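Local coordinates for DUF2179 domain-containing protein (Eubacterium ventriosum, PDB 3HLU), which is of unknown function, but belongs to a family of bacterial membrane proteins and here represents the C-terminal DUF2179 domain, with a GlnB-like fold, at residues A22-Q27 with L66-P71; L36-A41 with N45-I50. One frame throughout, in Å; residues are numbered along the deposited sequence.

Contact 1 of 2, residues A22-Q27 with L66-P71; sequences ADRMLQ and LKEVDP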
loop_
_atom_site.group_PDB
_atom_site.type_symbol
_atom_site.label_atom_id
_atom_site.label_comp_id
_atom_site.label_asym_id
_atom_site.label_seq_id
_atom_site.Cartn_x
_atom_site.Cartn_y
_atom_site.Cartn_z
ATOM N N ALA A 22 -9.744 -3.270 -11.133
ATOM C CA ALA A 22 -10.690 -3.989 -10.297
ATOM C C ALA A 22 -11.755 -4.665 -11.136
ATOM O O ALA A 22 -12.127 -5.794 -10.849
ATOM C CB ALA A 22 -11.323 -3.065 -9.292
ATOM N N ASP A 23 -12.237 -3.993 -12.180
ATOM C CA ASP A 23 -13.283 -4.573 -13.017
ATOM C C ASP A 23 -12.773 -5.785 -13.787
ATOM O O ASP A 23 -13.425 -6.825 -13.809
ATOM C CB ASP A 23 -13.904 -3.536 -13.969
ATOM C CG ASP A 23 -14.829 -2.533 -13.243
ATOM O OD1 ASP A 23 -15.188 -2.766 -12.053
ATOM O OD2 ASP A 23 -15.187 -1.499 -13.869
ATOM N N ARG A 24 -11.605 -5.654 -14.404
ATOM C CA ARG A 24 -11.025 -6.755 -15.162
ATOM C C ARG A 24 -10.637 -7.927 -14.270
ATOM O O ARG A 24 -10.591 -9.070 -14.719
ATOM C CB ARG A 24 -9.812 -6.287 -15.966
ATOM C CG ARG A 24 -10.146 -5.294 -17.056
ATOM C CD ARG A 24 -8.959 -5.060 -17.987
ATOM N NE ARG A 24 -8.474 -6.298 -18.599
ATOM C CZ ARG A 24 -7.390 -6.377 -19.373
ATOM N NH1 ARG A 24 -6.673 -5.290 -19.636
ATOM N NH2 ARG A 24 -7.014 -7.544 -19.884
HETATM N N MSE A 25 -10.351 -7.647 -13.005
HETATM C CA MSE A 25 -10.014 -8.706 -12.062
HETATM C C MSE A 25 -11.239 -9.566 -11.812
HETATM O O MSE A 25 -11.147 -10.796 -11.703
HETATM C CB MSE A 25 -9.517 -8.119 -10.744
HETATM C CG MSE A 25 -8.040 -7.774 -10.732
HETATM SE SE MSE A 25 -7.493 -6.966 -9.048
HETATM C CE MSE A 25 -7.090 -8.570 -8.025
ATOM N N LEU A 26 -12.384 -8.888 -11.725
ATOM C CA LEU A 26 -13.681 -9.516 -11.510
ATOM C C LEU A 26 -14.210 -10.228 -12.746
ATOM O O LEU A 26 -14.815 -11.288 -12.644
ATOM C CB LEU A 26 -14.718 -8.474 -11.096
ATOM C CG LEU A 26 -16.148 -8.991 -11.318
ATOM C CD1 LEU A 26 -16.472 -10.128 -10.340
ATOM C CD2 LEU A 26 -17.190 -7.879 -11.209
ATOM N N GLN A 27 -14.017 -9.627 -13.911
ATOM C CA GLN A 27 -14.600 -10.173 -15.119
ATOM C C GLN A 27 -13.812 -11.369 -15.587
ATOM O O GLN A 27 -14.384 -12.422 -15.861
ATOM C CB GLN A 27 -14.678 -9.116 -16.214
ATOM C CG GLN A 27 -15.917 -8.224 -16.099
ATOM C CD GLN A 27 -15.670 -6.805 -16.610
ATOM O OE1 GLN A 27 -14.645 -6.523 -17.270
ATOM N NE2 GLN A 27 -16.602 -5.899 -16.298
ATOM N N LEU A 66 -1.691 -6.088 -14.679
ATOM C CA LEU A 66 -1.199 -4.758 -14.353
ATOM C C LEU A 66 -0.403 -4.199 -15.512
ATOM O O LEU A 66 -0.602 -3.055 -15.934
ATOM C CB LEU A 66 -0.303 -4.815 -13.128
ATOM C CG LEU A 66 -0.982 -5.194 -11.824
ATOM C CD1 LEU A 66 -0.036 -5.012 -10.629
ATOM C CD2 LEU A 66 -2.245 -4.357 -11.696
ATOM N N LYS A 67 0.515 -5.019 -16.013
ATOM C CA LYS A 67 1.317 -4.659 -17.171
ATOM C C LYS A 67 0.404 -4.125 -18.262
ATOM O O LYS A 67 0.730 -3.182 -18.979
ATOM C CB LYS A 67 2.090 -5.876 -17.667
ATOM C CG LYS A 67 3.172 -6.335 -16.684
ATOM C CD LYS A 67 3.795 -7.680 -17.054
ATOM C CE LYS A 67 4.551 -8.251 -15.866
ATOM N NZ LYS A 67 5.003 -9.662 -16.044
ATOM N N GLU A 68 -0.774 -4.716 -18.348
ATOM C CA GLU A 68 -1.686 -4.430 -19.431
ATOM C C GLU A 68 -2.475 -3.137 -19.226
ATOM O O GLU A 68 -3.112 -2.648 -20.150
ATOM C CB GLU A 68 -2.630 -5.622 -19.582
ATOM C CG GLU A 68 -3.573 -5.578 -20.768
ATOM C CD GLU A 68 -3.916 -6.985 -21.284
ATOM O OE1 GLU A 68 -3.381 -7.989 -20.732
ATOM O OE2 GLU A 68 -4.710 -7.079 -22.254
ATOM N N VAL A 69 -2.442 -2.570 -18.026
ATOM C CA VAL A 69 -3.349 -1.469 -17.720
ATOM C C VAL A 69 -2.634 -0.270 -17.147
ATOM O O VAL A 69 -2.868 0.861 -17.581
ATOM C CB VAL A 69 -4.395 -1.885 -16.689
ATOM C CG1 VAL A 69 -5.236 -0.691 -16.286
ATOM C CG2 VAL A 69 -5.246 -2.991 -17.233
ATOM N N ASP A 70 -1.789 -0.535 -16.151
ATOM C CA ASP A 70 -1.022 0.493 -15.467
ATOM C C ASP A 70 0.322 -0.085 -15.047
ATOM O O ASP A 70 0.428 -0.794 -14.042
ATOM C CB ASP A 70 -1.779 1.023 -14.250
ATOM C CG ASP A 70 -0.972 2.048 -13.449
ATOM O OD1 ASP A 70 0.176 2.360 -13.841
ATOM O OD2 ASP A 70 -1.488 2.546 -12.416
ATOM N N PRO A 71 1.358 0.218 -15.833
ATOM C CA PRO A 71 2.759 -0.153 -15.622
ATOM C C PRO A 71 3.317 0.374 -14.308
ATOM O O PRO A 71 4.304 -0.162 -13.798
ATOM C CB PRO A 71 3.473 0.541 -16.780
ATOM C CG PRO A 71 2.436 0.668 -17.836
ATOM C CD PRO A 71 1.157 0.924 -17.112
#
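Arg24 and Glu68 form a salt bridge across the surface between the two segments. Arg24 NH2 lies 3.3 Å from Glu68 OE2. The hydrogen bond is long and therefore weak, though fairly straight, with 159° at the hydrogen. The guanidinium and carboxylate planes stand nearly perpendicular, 85° apart, so this is not a flat two-pronged pairing. The carboxylate carbon of Glu68 meets the edge of the guanidinium, in its plane. Arg24 NH1 rests against the aliphatic part of the same chain, 3.3 Å from Glu68 CG. It also lies 3.6 Å from Val69 CG2, which approaches obliquely. Glu68 sets CG anti to its backbone N (chi1 -174°) and runs on extended, which carries its carboxylate to the Arg24 edge. The two chains cross at about a right angle. The same NH2 makes a second salt bridge to Glu28 OE1, so two acids share this nitrogen: Glu68 across the contact and Glu28, one turn on in Arg24's own helix.

Within 66-71 one carbonyl takes two backbone donors. Leu66 O accepts from Val69 N at 2.8 Å and from Asp70 N, also at 2.8 Å. Asp70 turns its carboxylate elsewhere: OD1 accepts from Asp72 N and OD2 bonds to Ser15 OG. In 22-27, Leu26 N and Gln27 N make helical bonds to Ala22 O and Asp23 O, 3.2 and 2.9 Å.

The contact joins helix 18-28 to the C-terminal part of helix 56-67 and the residues after it. Both helices belong to the ferredoxin-like beta-alpha-beta-beta-alpha-beta fold. Beneath the salt bridge, the selenomethionine side chain of Met25 packs on Val62 and Leu65 of helix 56-67 and on Cys52 and Met54 of strand 48-54. Val69 packs back on Ile20 and Ile21 of helix 18-28.

Contact 2 of 2, residues L36-A41 with N45-I50; sequences LQAVGA and NETEVI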
loop_
_atom_site.group_PDB
_atom_site.type_symbol
_atom_site.label_atom_id
_atom_site.label_comp_id
_atom_site.label_asym_id
_atom_site.label_seq_id
_atom_site.Cartn_x
_atom_site.Cartn_y
_atom_site.Cartn_z
ATOM N N LEU A 36 -10.831 -0.796 -0.557
ATOM C CA LEU A 36 -10.390 -0.175 0.686
ATOM C C LEU A 36 -9.928 1.281 0.544
ATOM O O LEU A 36 -9.449 1.718 -0.509
ATOM C CB LEU A 36 -9.266 -1.015 1.284
ATOM C CG LEU A 36 -8.562 -0.428 2.502
ATOM C CD1 LEU A 36 -9.583 -0.131 3.595
ATOM C CD2 LEU A 36 -7.469 -1.372 3.022
ATOM N N GLN A 37 -10.082 2.037 1.622
ATOM C CA GLN A 37 -9.741 3.454 1.614
ATOM C C GLN A 37 -8.564 3.731 2.553
ATOM O O GLN A 37 -8.591 3.354 3.721
ATOM C CB GLN A 37 -10.963 4.292 1.999
ATOM C CG GLN A 37 -10.843 5.760 1.647
ATOM C CD GLN A 37 -12.173 6.336 1.214
ATOM O OE1 GLN A 37 -12.836 7.053 1.980
ATOM N NE2 GLN A 37 -12.588 6.007 -0.016
ATOM N N ALA A 38 -7.532 4.385 2.030
ATOM C CA ALA A 38 -6.300 4.586 2.785
ATOM C C ALA A 38 -6.397 5.772 3.755
ATOM O O ALA A 38 -7.228 6.659 3.584
ATOM C CB ALA A 38 -5.116 4.761 1.830
ATOM N N VAL A 39 -5.564 5.772 4.786
ATOM C CA VAL A 39 -5.504 6.908 5.678
ATOM C C VAL A 39 -4.445 7.802 5.091
ATOM O O VAL A 39 -3.258 7.493 5.178
ATOM C CB VAL A 39 -5.124 6.473 7.125
ATOM C CG1 VAL A 39 -4.827 7.683 8.025
ATOM C CG2 VAL A 39 -6.228 5.593 7.729
ATOM N N GLY A 40 -4.864 8.890 4.455
ATOM C CA GLY A 40 -3.904 9.844 3.919
ATOM C C GLY A 40 -3.371 10.791 4.980
ATOM O O GLY A 40 -3.821 10.772 6.118
ATOM N N ALA A 41 -2.406 11.622 4.620
ATOM C CA ALA A 41 -1.943 12.680 5.520
ATOM C C ALA A 41 -3.096 13.586 6.013
ATOM O O ALA A 41 -3.114 14.002 7.169
ATOM C CB ALA A 41 -0.873 13.502 4.839
ATOM N N ASN A 45 -8.073 14.241 1.423
ATOM C CA ASN A 45 -7.262 13.659 0.363
ATOM C C ASN A 45 -7.435 12.138 0.278
ATOM O O ASN A 45 -6.543 11.385 0.645
ATOM C CB ASN A 45 -5.795 14.034 0.571
ATOM C CG ASN A 45 -5.126 14.492 -0.702
ATOM O OD1 ASN A 45 -4.145 15.232 -0.655
ATOM N ND2 ASN A 45 -5.655 14.066 -1.850
ATOM N N GLU A 46 -8.598 11.694 -0.189
ATOM C CA GLU A 46 -8.856 10.264 -0.318
ATOM C C GLU A 46 -8.005 9.589 -1.405
ATOM O O GLU A 46 -7.710 10.160 -2.466
ATOM C CB GLU A 46 -10.361 9.952 -0.497
ATOM C CG GLU A 46 -11.259 11.159 -0.748
ATOM C CD GLU A 46 -12.728 10.892 -0.376
ATOM O OE1 GLU A 46 -13.200 11.462 0.649
ATOM O OE2 GLU A 46 -13.398 10.111 -1.103
ATOM N N THR A 47 -7.594 8.369 -1.094
ATOM C CA THR A 47 -6.929 7.509 -2.051
ATOM C C THR A 47 -7.445 6.097 -1.760
ATOM O O THR A 47 -7.624 5.700 -0.607
ATOM C CB THR A 47 -5.391 7.656 -1.948
ATOM O OG1 THR A 47 -4.733 6.780 -2.877
ATOM C CG2 THR A 47 -4.933 7.365 -0.536
ATOM N N GLU A 48 -7.766 5.369 -2.818
ATOM C CA GLU A 48 -8.396 4.070 -2.668
ATOM C C GLU A 48 -7.437 2.986 -3.078
ATOM O O GLU A 48 -6.701 3.108 -4.054
ATOM C CB GLU A 48 -9.582 3.946 -3.602
ATOM C CG GLU A 48 -10.850 4.654 -3.231
ATOM C CD GLU A 48 -11.982 4.176 -4.130
ATOM O OE1 GLU A 48 -11.723 3.965 -5.357
ATOM O OE2 GLU A 48 -13.108 3.987 -3.600
ATOM N N VAL A 49 -7.509 1.886 -2.360
ATOM C CA VAL A 49 -6.638 0.770 -2.599
ATOM C C VAL A 49 -7.510 -0.451 -2.888
ATOM O O VAL A 49 -8.584 -0.577 -2.322
ATOM C CB VAL A 49 -5.735 0.584 -1.356
ATOM C CG1 VAL A 49 -5.331 -0.865 -1.143
ATOM C CG2 VAL A 49 -4.536 1.508 -1.446
ATOM N N ILE A 50 -7.076 -1.321 -3.799
ATOM C CA ILE A 50 -7.752 -2.603 -4.003
ATOM C C ILE A 50 -7.196 -3.656 -3.050
ATOM O O ILE A 50 -6.005 -3.947 -3.056
ATOM C CB ILE A 50 -7.605 -3.145 -5.451
ATOM C CG1 ILE A 50 -8.097 -2.145 -6.482
ATOM C CG2 ILE A 50 -8.351 -4.450 -5.618
ATOM C CD1 ILE A 50 -7.765 -2.560 -7.883
#
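Leu36 and Val49 form an antiparallel hydrogen-bonded pair, with Gln37 and Glu48 as the non-hydrogen-bonded pair beside it. Val49 N donates to Leu36 O at 2.7 Å and 174°. Two residues on, Ala38 N donates to Thr47 O at 2.9 Å and 171°. Glu48 CA also brings its hydrogen to Leu36 O, 3.4 Å away. From Gln37-Glu48 toward the turn the two segments draw apart, and the CA atoms of Gly40 and Asn45 are 6.2 Å apart.

These strands form the beta hairpin in the middle of the ferredoxin-like fold, with 34-40 at one edge of the chain's four-stranded sheet. Val39 and Gly40 pair with a strand of the second subunit, so the sheet continues across the dimer interface.

Leu36 and Val49 lie on one face, where both touch Tyr12 of strand 9-14. Gln37 and Glu48 lie on the other. There Gln37 bends at chi2 and brings NE2 to 3.9 Å from Glu48 CG, a loose contact in which the two chains cross at a slant. The polar end of Glu48 is taken by Arg18, through a salt bridge from OE1. Further out, with OG1 anti to the backbone N (chi1 179°), the methyl CG2 of Thr47 falls between its N and carbonyl carbon, and there it meets Ala38 CB at 3.5 Å. Phe74 of the second subunit packs on Thr47, and Met75 of that subunit packs on Ala38.

Overall arrangement
Contact 1 is a small surface contact: one weak charged pair, with some apolar packing, between helix 18-28 and segment 66-71. Contact 2 is larger and partly buried, and backbone hydrogen bonds between paired strands hold it. The two lie on opposite sides of the chain's centre, about 19 Å apart between centres. They share no element, but contact 2 is nested within the loop that contact 1 closes: helix 18-28 leads into strand 34-40, and strand 48-54 into helix 56-67. They meet where Ala22 CB packs on Ile50 CD1 at 3.9 Å, helix against sheet. Both touch the second subunit, contact 1 by packing and contact 2 also by extending the sheet.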